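Local coordinates for glycerophosphodiester phosphodiesterase (Cytophaga hutchinsonii ATCC 33406, PDB 3CH0), which belongs to the glycerophosphodiester phosphodiesterase family, whose members are built on a TIM-barrel fold, at residues Ala7-Gln12 against Asp259-Asp264; Val53-Thr58 against Ala112-Phe117; Asn80-Ala85 against Asn145-Asn150. All blocks are in the same frame, centred on the assembly; numbering follows the deposited sequence.

How the interactions relate
Interaction 1 and interaction 2 are both buried and both reach the same large sheet, on opposite sides of the chain's centre. Interaction 1 pairs the first and last strands, so its segments enclose the other two along the chain. Its chemistry is mainly backbone hydrogen bonding. Interaction 2 has a single bridge at a short strand and adds a lysine-serine bond and apolar packing. Interaction 3 lies farther out, its centre about 19 Å from the centre of the chain, and is partly exposed. It joins two loops through a tyrosine ring, an asparagine amide and waters. Interactions 2 and 3 touch: Thr58 meets Leu83 and Asp147, and Lys114 packs on Leu83.

Interaction 1 (Ala7-Gln12 against Asp259-Asp264); sequences ASFDIQ and DGIITD
Strands 10-12 and 260-263 run parallel, with axes approaching to 4.7 Å and 6° between their directions, and Asp10, Ile11 and Gln12 lie beside Gly260, Ile261 and Ile262. Four backbone hydrogen bonds join them. The amide of Asp10 reaches Asp259 O, and Ile261 N returns to Asp10 O at 2.9 Å. Gln12 N then bonds to Ile261 O, and Thr263 N to Gln12 O. The Phe9 ring lies across the start of the second strand. Gly260 CA sits over one face, 3.8 Å from the ring centroid, in a CH-pi contact. Ile261 CG1 lies at the ring edge, 3.7 Å from Phe9 CZ. Phe9 CG lies beside the carbonyl carbon (chi1 -163°), which swings the ring over toward Gly260. On the face opposite Ile11 and Ile261, Gln12 and Ile262 lie side by side, pointing the same way, and Gln12 OE1 is 3.4 Å from Ile262 CG1. Both polar atoms of the Gln12 amide are bonded. Gln12 NE2 gives a 2.9 Å bond to Asp10 OD2, meeting it from above the carboxylate plane, while OE1 accepts from Asn134 ND2. Asp10 OD1 bonds to Thr39. This pairing of the first and last strands closes the TIM barrel. Strand 39-46 flanks strand 10-13, and helix 247-256 packs on Phe9 and Ile261.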
ATOM      1  N   ALA A   7     -11.227  -9.620 -17.866  1.00 25.77           N
ATOM      2  CA  ALA A   7     -11.781 -10.391 -16.775  1.00 28.22           C
ATOM      3  C   ALA A   7     -10.727 -10.532 -15.678  1.00 26.32           C
ATOM      4  O   ALA A   7      -9.530 -10.728 -15.946  1.00 28.68           O
ATOM      5  CB  ALA A   7     -12.226 -11.768 -17.259  1.00 29.58           C
ATOM      6  N   SER A   8     -11.183 -10.399 -14.441  1.00 26.00           N
ATOM      7  CA  SER A   8     -10.339 -10.608 -13.275  1.00 23.89           C
ATOM      8  C   SER A   8      -9.262  -9.542 -13.077  1.00 19.95           C
ATOM      9  O   SER A   8      -8.347  -9.792 -12.314  1.00 22.57           O
ATOM     10  CB  SER A   8      -9.670 -11.982 -13.336  1.00 28.53           C
ATOM     11  OG  SER A   8     -10.668 -13.000 -13.468  1.00 38.96           O
ATOM     12  N   PHE A   9      -9.395  -8.400 -13.737  1.00 16.93           N
ATOM     13  CA  PHE A   9      -8.439  -7.296 -13.580  1.00 17.00           C
ATOM     14  C   PHE A   9      -8.515  -6.727 -12.152  1.00 16.31           C
ATOM     15  O   PHE A   9      -9.638  -6.545 -11.616  1.00 17.46           O
ATOM     16  CB  PHE A   9      -8.796  -6.223 -14.591  1.00 15.17           C
ATOM     17  CG  PHE A   9      -7.683  -5.216 -14.833  1.00 14.13           C
ATOM     18  CD1 PHE A   9      -6.590  -5.536 -15.615  1.00 15.56           C
ATOM     19  CD2 PHE A   9      -7.735  -3.948 -14.264  1.00 14.11           C
ATOM     20  CE1 PHE A   9      -5.594  -4.587 -15.865  1.00 16.07           C
ATOM     21  CE2 PHE A   9      -6.740  -3.012 -14.521  1.00 15.02           C
ATOM     22  CZ  PHE A   9      -5.685  -3.318 -15.311  1.00 12.99           C
ATOM     23  N   ASP A  10      -7.361  -6.391 -11.587  1.00 13.78           N
ATOM     24  CA  ASP A  10      -7.290  -5.908 -10.199  1.00 11.41           C
ATOM     25  C   ASP A  10      -7.128  -4.384 -10.163  1.00 12.64           C
ATOM     26  O   ASP A  10      -6.040  -3.876 -10.398  1.00 11.40           O
ATOM     27  CB  ASP A  10      -6.134  -6.602  -9.489  1.00 11.89           C
ATOM     28  CG  ASP A  10      -6.115  -6.341  -8.022  1.00 14.71           C
ATOM     29  OD1 ASP A  10      -6.988  -5.604  -7.519  1.00 12.28           O
ATOM     30  OD2 ASP A  10      -5.217  -6.909  -7.364  1.00 14.51           O
ATOM     31  N   ILE A  11      -8.227  -3.675  -9.906  1.00 11.83           N
ATOM     32  CA  ILE A  11      -8.234  -2.226  -9.710  1.00 11.45           C
ATOM     33  C   ILE A  11      -7.920  -1.966  -8.230  1.00 12.54           C
ATOM     34  O   ILE A  11      -8.735  -2.269  -7.383  1.00 11.03           O
ATOM     35  CB  ILE A  11      -9.608  -1.594 -10.048  1.00 12.61           C
ATOM     36  CG1 ILE A  11      -9.935  -1.804 -11.522  1.00 12.22           C
ATOM     37  CG2 ILE A  11      -9.632  -0.116  -9.712  1.00 13.94           C
ATOM     38  CD1 ILE A  11     -11.387  -1.550 -11.863  1.00 14.86           C
ATOM     39  N   GLN A  12      -6.735  -1.399  -7.964  1.00 10.28           N
ATOM     40  CA  GLN A  12      -6.254  -1.137  -6.613  1.00  8.76           C
ATOM     41  C   GLN A  12      -6.293   0.364  -6.328  1.00  8.70           C
ATOM     42  O   GLN A  12      -5.675   1.157  -7.042  1.00 10.46           O
ATOM     43  CB  GLN A  12      -4.836  -1.642  -6.327  1.00  9.33           C
ATOM     44  CG  GLN A  12      -4.647  -3.096  -6.670  1.00  8.69           C
ATOM     45  CD  GLN A  12      -3.561  -3.766  -5.834  1.00 10.68           C
ATOM     46  OE1 GLN A  12      -2.918  -3.113  -4.998  1.00 12.31           O
ATOM     47  NE2 GLN A  12      -3.369  -5.053  -6.038  1.00 12.24           N
ATOM     48  N   ASP A 259      -2.062  -7.216 -15.229  1.00 11.59           N
ATOM     49  CA  ASP A 259      -3.147  -7.857 -14.489  1.00 12.51           C
ATOM     50  C   ASP A 259      -3.903  -6.988 -13.508  1.00 11.93           C
ATOM     51  O   ASP A 259      -4.906  -7.407 -12.923  1.00 11.94           O
ATOM     52  CB  ASP A 259      -2.586  -9.074 -13.740  1.00 11.11           C
ATOM     53  CG  ASP A 259      -1.900 -10.050 -14.697  1.00 11.54           C
ATOM     54  OD1 ASP A 259      -2.664 -10.788 -15.351  1.00 16.59           O
ATOM     55  OD2 ASP A 259      -0.667 -10.014 -14.834  1.00 14.81           O
ATOM     56  N   GLY A 260      -3.436  -5.756 -13.363  1.00 11.28           N
ATOM     57  CA  GLY A 260      -4.013  -4.815 -12.427  1.00 11.27           C
ATOM     58  C   GLY A 260      -3.280  -3.500 -12.511  1.00  9.61           C
ATOM     59  O   GLY A 260      -2.251  -3.387 -13.146  1.00 11.61           O
ATOM     60  N   ILE A 261      -3.809  -2.562 -11.737  1.00 10.24           N
ATOM     61  CA  ILE A 261      -3.253  -1.200 -11.646  1.00  8.64           C
ATOM     62  C   ILE A 261      -3.414  -0.697 -10.243  1.00 10.96           C
ATOM     63  O   ILE A 261      -4.471  -0.843  -9.653  1.00 11.85           O
ATOM     64  CB  ILE A 261      -3.980  -0.218 -12.583  1.00 12.15           C
ATOM     65  CG1 ILE A 261      -3.630  -0.568 -14.032  1.00 13.45           C
ATOM     66  CG2 ILE A 261      -3.676   1.305 -12.268  1.00 12.88           C
ATOM     67  CD1 ILE A 261      -2.270  -0.102 -14.523  1.00 12.18           C
ATOM     68  N   ILE A 262      -2.328  -0.107  -9.731  1.00  8.71           N
ATOM     69  CA  ILE A 262      -2.343   0.655  -8.499  1.00  7.25           C
ATOM     70  C   ILE A 262      -2.403   2.138  -8.909  1.00  8.08           C
ATOM     71  O   ILE A 262      -1.481   2.630  -9.528  1.00 10.66           O
ATOM     72  CB  ILE A 262      -1.137   0.274  -7.598  1.00  8.78           C
ATOM     73  CG1 ILE A 262      -1.188  -1.198  -7.180  1.00 10.67           C
ATOM     74  CG2 ILE A 262      -0.969   1.323  -6.403  1.00  8.87           C
ATOM     75  CD1 ILE A 262       0.171  -1.740  -6.846  1.00  9.95           C
ATOM     76  N   THR A 263      -3.436   2.821  -8.423  1.00  9.27           N
ATOM     77  CA  THR A 263      -3.658   4.207  -8.790  1.00  7.83           C
ATOM     78  C   THR A 263      -4.183   5.092  -7.674  1.00  8.51           C
ATOM     79  O   THR A 263      -5.000   4.661  -6.868  1.00  8.96           O
ATOM     80  CB  THR A 263      -4.688   4.284  -9.965  1.00 11.18           C
ATOM     81  OG1 THR A 263      -4.909   5.660 -10.360  1.00 10.08           O
ATOM     82  CG2 THR A 263      -6.065   3.666  -9.642  1.00  9.98           C
ATOM     83  N   ASP A 264      -3.713   6.340  -7.662  1.00  9.49           N
ATOM     84  CA  ASP A 264      -4.241   7.345  -6.728  1.00  7.72           C
ATOM     85  C   ASP A 264      -5.666   7.783  -7.081  1.00  7.69           C
ATOM     86  O   ASP A 264      -6.309   8.421  -6.263  1.00  9.62           O
ATOM     87  CB  ASP A 264      -3.330   8.580  -6.709  1.00  9.94           C
ATOM     88  CG  ASP A 264      -2.033   8.298  -6.022  1.00 11.11           C
ATOM     89  OD1 ASP A 264      -2.067   7.689  -4.916  1.00 11.50           O
ATOM     90  OD2 ASP A 264      -0.978   8.684  -6.571  1.00 11.94           O
TER

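Interaction 2 (Val53-Thr58 against Ala112-Phe117); sequences VVSHDT and AVKPLF
Val54 N donates to Pro115 O at 2.9 Å, in a nearly straight bond of 170°. It is one of two backbone bonds flanking a single beta bridge, Val53 with Leu116; Phe117 and Val52 make the other. The bridge joins the end of strand 52-54, which runs antiparallel beside TIM-barrel strand 39-46, to the loop that leads into helix 117-127. Leu116 is the N-cap of that helix. Around the bridge the contact is apolar. Val54 points toward the loop, and its CB lies 4.0 Å from Pro115 CG. The CG2 branch of Val54 touches both Pro115 O and Phe117 CA, the latter at 3.7 Å. Val53 points away from the loop, yet its CG1 still touches Lys114 CB at 3.9 Å. The two side chains cross at about a right angle.

Lys114 runs extended from the loop as far as CE, with CD and CE passing beside Ser55. A bend at the last torsion (chi4 -74°) turns NZ to the serine hydroxyl. Farther out, Phe117 packs on Leu44 and on helix 151-164, and Tyr88 touches Val53 and Leu116. The Tyr88 hydroxyl also bonds to Lys114 O. Beyond Ser55, His56 ND1 donates to Asp57 OD2, which lies near the ring plane, and His56 NE2 bonds to a citric acid molecule. Ser55 OG is gripped by two bonds that fix its rotation. It accepts from Lys114 NZ at 2.8 Å and donates to Asp57 O at 2.7 Å, in the carbonyl plane and on a lone pair.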
ATOM      1  N   VAL A  53      -0.385   0.300  12.563  1.00 11.57           N
ATOM      2  CA  VAL A  53      -0.950   1.558  12.131  1.00 11.39           C
ATOM      3  C   VAL A  53      -0.865   1.676  10.607  1.00 10.99           C
ATOM      4  O   VAL A  53       0.166   1.290   9.992  1.00  9.31           O
ATOM      5  CB  VAL A  53      -0.190   2.713  12.768  1.00 11.35           C
ATOM      6  CG1 VAL A  53      -0.778   4.120  12.380  1.00 12.36           C
ATOM      7  CG2 VAL A  53      -0.150   2.588  14.321  1.00 13.03           C
ATOM      8  N   VAL A  54      -1.931   2.171   9.984  1.00  9.36           N
ATOM      9  CA  VAL A  54      -1.923   2.417   8.540  1.00  9.27           C
ATOM     10  C   VAL A  54      -1.243   3.743   8.259  1.00 11.25           C
ATOM     11  O   VAL A  54      -1.703   4.791   8.717  1.00 10.98           O
ATOM     12  CB  VAL A  54      -3.336   2.405   7.917  1.00  9.59           C
ATOM     13  CG1 VAL A  54      -3.265   2.416   6.365  1.00  9.82           C
ATOM     14  CG2 VAL A  54      -4.126   1.184   8.352  1.00 10.95           C
ATOM     15  N   SER A  55      -0.063   3.706   7.615  1.00 10.03           N
ATOM     16  CA  SER A  55       0.738   4.884   7.383  1.00 10.09           C
ATOM     17  C   SER A  55       1.804   4.584   6.340  1.00 11.06           C
ATOM     18  O   SER A  55       2.455   3.548   6.423  1.00 10.98           O
ATOM     19  CB  SER A  55       1.452   5.285   8.684  1.00 11.24           C
ATOM     20  OG  SER A  55       2.133   6.497   8.495  1.00 10.07           O
ATOM     21  N   HIS A  56       1.981   5.500   5.401  1.00  9.88           N
ATOM     22  CA  HIS A  56       3.029   5.334   4.370  1.00 11.94           C
ATOM     23  C   HIS A  56       4.430   5.388   4.939  1.00 10.80           C
ATOM     24  O   HIS A  56       5.357   4.737   4.432  1.00 10.85           O
ATOM     25  CB  HIS A  56       2.894   6.409   3.285  1.00 10.60           C
ATOM     26  CG  HIS A  56       3.905   6.269   2.211  1.00  8.95           C
ATOM     27  ND1 HIS A  56       5.070   7.011   2.181  1.00 11.95           N
ATOM     28  CD2 HIS A  56       4.005   5.374   1.200  1.00 10.36           C
ATOM     29  CE1 HIS A  56       5.800   6.613   1.148  1.00 11.88           C
ATOM     30  NE2 HIS A  56       5.180   5.608   0.547  1.00 10.65           N
ATOM     31  N   ASP A  57       4.630   6.191   5.978  1.00 11.06           N
ATOM     32  CA  ASP A  57       5.950   6.410   6.612  1.00 12.14           C
ATOM     33  C   ASP A  57       5.875   6.070   8.072  1.00 11.17           C
ATOM     34  O   ASP A  57       4.810   6.092   8.708  1.00 10.49           O
ATOM     35  CB  ASP A  57       6.423   7.833   6.374  1.00 14.06           C
ATOM     36  CG  ASP A  57       6.801   8.054   4.924  1.00 18.09           C
ATOM     37  OD1 ASP A  57       7.928   7.627   4.476  1.00 18.80           O
ATOM     38  OD2 ASP A  57       5.935   8.570   4.184  1.00 14.91           O
ATOM     39  N   THR A  58       7.039   5.766   8.638  1.00 11.52           N
ATOM     40  CA  THR A  58       7.206   5.549  10.053  1.00 10.59           C
ATOM     41  C   THR A  58       7.270   6.858  10.845  1.00 11.37           C
ATOM     42  O   THR A  58       7.555   6.784  12.024  1.00 11.37           O
ATOM     43  CB  THR A  58       8.445   4.712  10.355  1.00 12.22           C
ATOM     44  OG1 THR A  58       9.579   5.402   9.834  1.00 12.28           O
ATOM     45  CG2 THR A  58       8.330   3.350   9.650  1.00 13.72           C
ATOM     46  N   ALA A 112      -8.802  14.019   9.402  1.00 12.44           N
ATOM     47  CA  ALA A 112      -8.525  12.601   9.393  1.00 11.68           C
ATOM     48  C   ALA A 112      -7.344  12.302  10.241  1.00 12.22           C
ATOM     49  O   ALA A 112      -6.498  13.174  10.411  1.00 12.52           O
ATOM     50  CB  ALA A 112      -8.283  12.139   7.951  1.00 11.92           C
ATOM     51  N   VAL A 113      -7.313  11.088  10.767  1.00 12.09           N
ATOM     52  CA  VAL A 113      -6.171  10.617  11.519  1.00 12.50           C
ATOM     53  C   VAL A 113      -5.680   9.311  10.935  1.00 11.00           C
ATOM     54  O   VAL A 113      -6.345   8.704  10.122  1.00 10.56           O
ATOM     55  CB  VAL A 113      -6.475  10.505  13.027  1.00 14.42           C
ATOM     56  CG1 VAL A 113      -6.988  11.890  13.539  1.00 13.49           C
ATOM     57  CG2 VAL A 113      -7.490   9.365  13.310  1.00 12.81           C
ATOM     58  N   LYS A 114      -4.484   8.901  11.350  1.00 11.85           N
ATOM     59  CA  LYS A 114      -3.967   7.578  10.958  1.00 12.55           C
ATOM     60  C   LYS A 114      -4.665   6.494  11.737  1.00 12.09           C
ATOM     61  O   LYS A 114      -4.584   6.478  12.998  1.00 10.34           O
ATOM     62  CB  LYS A 114      -2.459   7.512  11.253  1.00 11.67           C
ATOM     63  CG  LYS A 114      -1.640   8.514  10.481  1.00 12.56           C
ATOM     64  CD  LYS A 114      -0.142   8.327  10.722  1.00 11.89           C
ATOM     65  CE  LYS A 114       0.724   9.247   9.914  1.00 13.11           C
ATOM     66  NZ  LYS A 114       0.851   8.943   8.485  1.00 10.49           N
ATOM     67  N   PRO A 115      -5.382   5.594  11.031  1.00  9.99           N
ATOM     68  CA  PRO A 115      -6.156   4.543  11.721  1.00  9.53           C
ATOM     69  C   PRO A 115      -5.306   3.316  12.037  1.00 12.62           C
ATOM     70  O   PRO A 115      -4.279   3.069  11.407  1.00 13.55           O
ATOM     71  CB  PRO A 115      -7.245   4.205  10.700  1.00 13.67           C
ATOM     72  CG  PRO A 115      -6.497   4.371   9.353  1.00 12.09           C
ATOM     73  CD  PRO A 115      -5.532   5.504   9.557  1.00 11.06           C
ATOM     74  N   LEU A 116      -5.792   2.494  12.951  1.00 11.32           N
ATOM     75  CA  LEU A 116      -5.269   1.176  13.119  1.00 13.08           C
ATOM     76  C   LEU A 116      -5.647   0.315  11.906  1.00 11.81           C
ATOM     77  O   LEU A 116      -6.758   0.397  11.299  1.00 11.94           O
ATOM     78  CB  LEU A 116      -5.859   0.528  14.369  1.00 13.55           C
ATOM     79  CG  LEU A 116      -5.479   1.175  15.688  1.00 16.12           C
ATOM     80  CD1 LEU A 116      -6.411   0.702  16.799  1.00 18.68           C
ATOM     81  CD2 LEU A 116      -4.037   0.854  16.038  1.00 15.88           C
ATOM     82  N   PHE A 117      -4.749  -0.617  11.593  1.00 11.61           N
ATOM     83  CA  PHE A 117      -5.004  -1.643  10.620  1.00 10.38           C
ATOM     84  C   PHE A 117      -6.323  -2.396  10.942  1.00 11.66           C
ATOM     85  O   PHE A 117      -7.150  -2.672  10.087  1.00 11.62           O
ATOM     86  CB  PHE A 117      -3.809  -2.630  10.606  1.00 10.20           C
ATOM     87  CG  PHE A 117      -3.861  -3.768   9.604  1.00 11.30           C
ATOM     88  CD1 PHE A 117      -4.430  -3.691   8.351  1.00 11.13           C
ATOM     89  CD2 PHE A 117      -3.202  -4.960   9.923  1.00 10.56           C
ATOM     90  CE1 PHE A 117      -4.367  -4.784   7.479  1.00 10.68           C
ATOM     91  CE2 PHE A 117      -3.113  -6.027   9.040  1.00 11.51           C
ATOM     92  CZ  PHE A 117      -3.720  -5.946   7.843  1.00 13.89           C
TER

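Interaction 3 (Asn80-Ala85 against Asn145-Asn150); sequences NFNLYA and NIDHPN
Tyr84 lays one face of its ring over the backbone of His148, with His148 CA 3.6 Å above the plane and over the ring centre. This is the tight part of the contact. With chi1 at -162° the Tyr84 ring turns away from its own amide and out across the facing loop. Pro149 continues the cover, and its CD lies 3.7 Å from Tyr84 CE1. The phenol oxygen reaches farther along the same proline, with Tyr84 OH 3.4 Å from Pro149 CA. Ile146 O lies at the ring edge, near its plane, 3.6 Å from Tyr84 CD2.

The same carbonyl accepts the one direct hydrogen bond between the two segments. Asn82 ND2 donates to Ile146 O at 3.0 Å, with an angle of 165° at the hydrogen. The acceptor lies in the amide plane of Asn82. OD1 of that amide accepts from Tyr84 N, which meets it from above the carbonyl plane, forming an Asx turn, so one side chain shapes its own loop and holds the other.

The looser side is bridged by water. One water lies 2.8 Å from Asp147 OD1 and also within weak bonding reach of Asn82 OD1. A second water links Tyr84 OH with the exposed Asn145 through its OD1. The contact joins the loop before helix 88-91 to the loop between strand 132-137 and helix 151-164, where Pro149 also touches Ile46 of strand 39-46.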
ATOM      1  N   ASN A  80      11.649  13.675  13.048  1.00 19.26           N
ATOM      2  CA  ASN A  80      11.541  13.709  14.512  1.00 20.61           C
ATOM      3  C   ASN A  80      10.287  13.053  15.080  1.00 18.06           C
ATOM      4  O   ASN A  80      10.259  12.659  16.250  1.00 21.79           O
ATOM      5  CB  ASN A  80      11.545  15.160  15.048  1.00 20.77           C
ATOM      6  CG  ASN A  80      12.765  15.942  14.658  1.00 28.76           C
ATOM      7  OD1 ASN A  80      13.718  15.422  14.073  1.00 29.75           O
ATOM      8  ND2 ASN A  80      12.740  17.223  14.986  1.00 32.85           N
ATOM      9  N   PHE A  81       9.210  13.017  14.284  1.00 15.06           N
ATOM     10  CA  PHE A  81       7.876  12.591  14.742  1.00 15.26           C
ATOM     11  C   PHE A  81       7.711  11.129  14.360  1.00 14.09           C
ATOM     12  O   PHE A  81       6.950  10.757  13.465  1.00 14.78           O
ATOM     13  CB  PHE A  81       6.786  13.477  14.135  1.00 15.92           C
ATOM     14  CG  PHE A  81       7.050  14.940  14.332  1.00 16.71           C
ATOM     15  CD1 PHE A  81       7.226  15.444  15.614  1.00 18.73           C
ATOM     16  CD2 PHE A  81       7.180  15.788  13.264  1.00 16.93           C
ATOM     17  CE1 PHE A  81       7.511  16.798  15.818  1.00 16.13           C
ATOM     18  CE2 PHE A  81       7.478  17.167  13.477  1.00 17.19           C
ATOM     19  CZ  PHE A  81       7.633  17.635  14.767  1.00 14.86           C
ATOM     20  N   ASN A  82       8.440  10.320  15.105  1.00 12.68           N
ATOM     21  CA  ASN A  82       8.594   8.878  14.790  1.00 11.66           C
ATOM     22  C   ASN A  82       7.510   8.055  15.427  1.00 14.67           C
ATOM     23  O   ASN A  82       7.399   7.964  16.652  1.00 15.02           O
ATOM     24  CB  ASN A  82       9.937   8.438  15.371  1.00 14.28           C
ATOM     25  CG  ASN A  82      10.261   6.960  15.121  1.00 17.84           C
ATOM     26  OD1 ASN A  82       9.535   6.252  14.411  1.00 13.83           O
ATOM     27  ND2 ASN A  82      11.407   6.515  15.651  1.00 19.15           N
ATOM     28  N   LEU A  83       6.649   7.465  14.598  1.00 13.93           N
ATOM     29  CA  LEU A  83       5.555   6.656  15.094  1.00 13.03           C
ATOM     30  C   LEU A  83       5.956   5.495  15.992  1.00 13.22           C
ATOM     31  O   LEU A  83       5.264   5.110  16.907  1.00 15.00           O
ATOM     32  CB  LEU A  83       4.652   6.135  13.946  1.00 14.32           C
ATOM     33  CG  LEU A  83       3.597   7.073  13.350  1.00 15.41           C
ATOM     34  CD1 LEU A  83       4.218   8.192  12.550  1.00 16.02           C
ATOM     35  CD2 LEU A  83       2.598   6.226  12.559  1.00 12.70           C
ATOM     36  N   TYR A  84       7.107   4.901  15.690  1.00 13.20           N
ATOM     37  CA  TYR A  84       7.612   3.805  16.527  1.00 14.64           C
ATOM     38  C   TYR A  84       8.037   4.232  17.959  1.00 15.08           C
ATOM     39  O   TYR A  84       8.228   3.364  18.810  1.00 16.43           O
ATOM     40  CB  TYR A  84       8.770   3.098  15.819  1.00 15.78           C
ATOM     41  CG  TYR A  84       9.115   1.740  16.340  1.00 14.15           C
ATOM     42  CD1 TYR A  84       8.140   0.830  16.658  1.00 13.15           C
ATOM     43  CD2 TYR A  84      10.449   1.358  16.506  1.00 14.88           C
ATOM     44  CE1 TYR A  84       8.465  -0.448  17.149  1.00 14.02           C
ATOM     45  CE2 TYR A  84      10.787   0.120  16.983  1.00 17.26           C
ATOM     46  CZ  TYR A  84       9.810  -0.774  17.302  1.00 14.08           C
ATOM     47  OH  TYR A  84      10.063  -2.018  17.803  1.00 15.85           O
ATOM     48  N   ALA A  85       8.224   5.559  18.140  1.00 15.56           N
ATOM     49  CA  ALA A  85       8.543   6.164  19.454  1.00 15.43           C
ATOM     50  C   ALA A  85       7.281   6.712  20.116  1.00 18.08           C
ATOM     51  O   ALA A  85       7.368   7.359  21.168  1.00 18.66           O
ATOM     52  CB  ALA A  85       9.551   7.245  19.301  1.00 19.51           C
ATOM     53  N   ASN A 145      14.821  -1.511  14.613  1.00 15.44           N
ATOM     54  CA  ASN A 145      14.960  -1.032  15.998  1.00 17.17           C
ATOM     55  C   ASN A 145      14.851   0.466  16.172  1.00 20.09           C
ATOM     56  O   ASN A 145      14.845   0.960  17.315  1.00 26.00           O
ATOM     57  CB  ASN A 145      16.308  -1.484  16.656  1.00 19.72           C
ATOM     58  CG  ASN A 145      16.347  -1.218  18.202  1.00 18.77           C
ATOM     59  OD1 ASN A 145      15.605  -1.818  18.946  1.00 26.36           O
ATOM     60  ND2 ASN A 145      17.246  -0.303  18.652  1.00 29.90           N
ATOM     61  N   ILE A 146      14.808   1.206  15.085  1.00 16.38           N
ATOM     62  CA  ILE A 146      14.774   2.679  15.149  1.00 17.89           C
ATOM     63  C   ILE A 146      13.394   3.135  14.664  1.00 17.49           C
ATOM     64  O   ILE A 146      12.702   3.867  15.390  1.00 16.13           O
ATOM     65  CB  ILE A 146      15.895   3.370  14.299  1.00 19.06           C
ATOM     66  CG1 ILE A 146      17.272   2.959  14.819  1.00 25.86           C
ATOM     67  CG2 ILE A 146      15.756   4.913  14.272  1.00 20.25           C
ATOM     68  CD1 ILE A 146      18.422   3.457  13.914  1.00 23.26           C
ATOM     69  N   ASP A 147      13.025   2.716  13.459  1.00 14.54           N
ATOM     70  CA  ASP A 147      11.792   3.149  12.758  1.00 12.00           C
ATOM     71  C   ASP A 147      10.693   2.122  12.818  1.00 12.68           C
ATOM     72  O   ASP A 147       9.536   2.465  12.537  1.00 11.96           O
ATOM     73  CB  ASP A 147      12.124   3.484  11.344  1.00 14.29           C
ATOM     74  CG  ASP A 147      13.170   4.590  11.251  1.00 21.06           C
ATOM     75  OD1 ASP A 147      13.067   5.563  12.028  1.00 21.13           O
ATOM     76  OD2 ASP A 147      14.105   4.455  10.430  1.00 31.18           O
ATOM     77  N   HIS A 148      11.031   0.892  13.182  1.00 11.49           N
ATOM     78  CA  HIS A 148      10.083  -0.201  13.241  1.00 10.76           C
ATOM     79  C   HIS A 148      10.796  -1.401  13.883  1.00 11.22           C
ATOM     80  O   HIS A 148      12.015  -1.351  14.052  1.00 11.31           O
ATOM     81  CB  HIS A 148       9.592  -0.567  11.817  1.00 10.63           C
ATOM     82  CG  HIS A 148      10.716  -0.764  10.852  1.00  9.96           C
ATOM     83  ND1 HIS A 148      11.614  -1.828  10.924  1.00 11.50           N
ATOM     84  CD2 HIS A 148      11.101  -0.009   9.795  1.00 10.87           C
ATOM     85  CE1 HIS A 148      12.507  -1.683   9.959  1.00 12.19           C
ATOM     86  NE2 HIS A 148      12.232  -0.585   9.264  1.00 15.08           N
ATOM     87  N   PRO A 149      10.053  -2.456  14.218  1.00 12.72           N
ATOM     88  CA  PRO A 149      10.705  -3.630  14.827  1.00 12.92           C
ATOM     89  C   PRO A 149      11.593  -4.411  13.821  1.00 12.59           C
ATOM     90  O   PRO A 149      11.633  -4.129  12.647  1.00 11.28           O
ATOM     91  CB  PRO A 149       9.529  -4.508  15.230  1.00 13.74           C
ATOM     92  CG  PRO A 149       8.278  -3.610  15.167  1.00 13.02           C
ATOM     93  CD  PRO A 149       8.584  -2.611  14.121  1.00 10.66           C
ATOM     94  N   ASN A 150      12.256  -5.410  14.367  1.00 11.56           N
ATOM     95  CA  ASN A 150      12.824  -6.470  13.550  1.00 10.84           C
ATOM     96  C   ASN A 150      11.769  -7.133  12.679  1.00 10.94           C
ATOM     97  O   ASN A 150      10.553  -7.083  12.945  1.00 13.15           O
ATOM     98  CB  ASN A 150      13.528  -7.503  14.472  1.00 12.68           C
ATOM     99  CG  ASN A 150      12.576  -8.096  15.513  1.00 12.60           C
ATOM    100  OD1 ASN A 150      12.088  -7.353  16.373  1.00 13.91           O
ATOM    101  ND2 ASN A 150      12.310  -9.403  15.441  1.00 12.40           N
TER
HETATM  102  O   HOH W   1      10.534   6.844  11.872  1.00 14.92           O
HETATM  103  O   HOH W   2      12.583  -2.667  17.974  1.00 28.14           O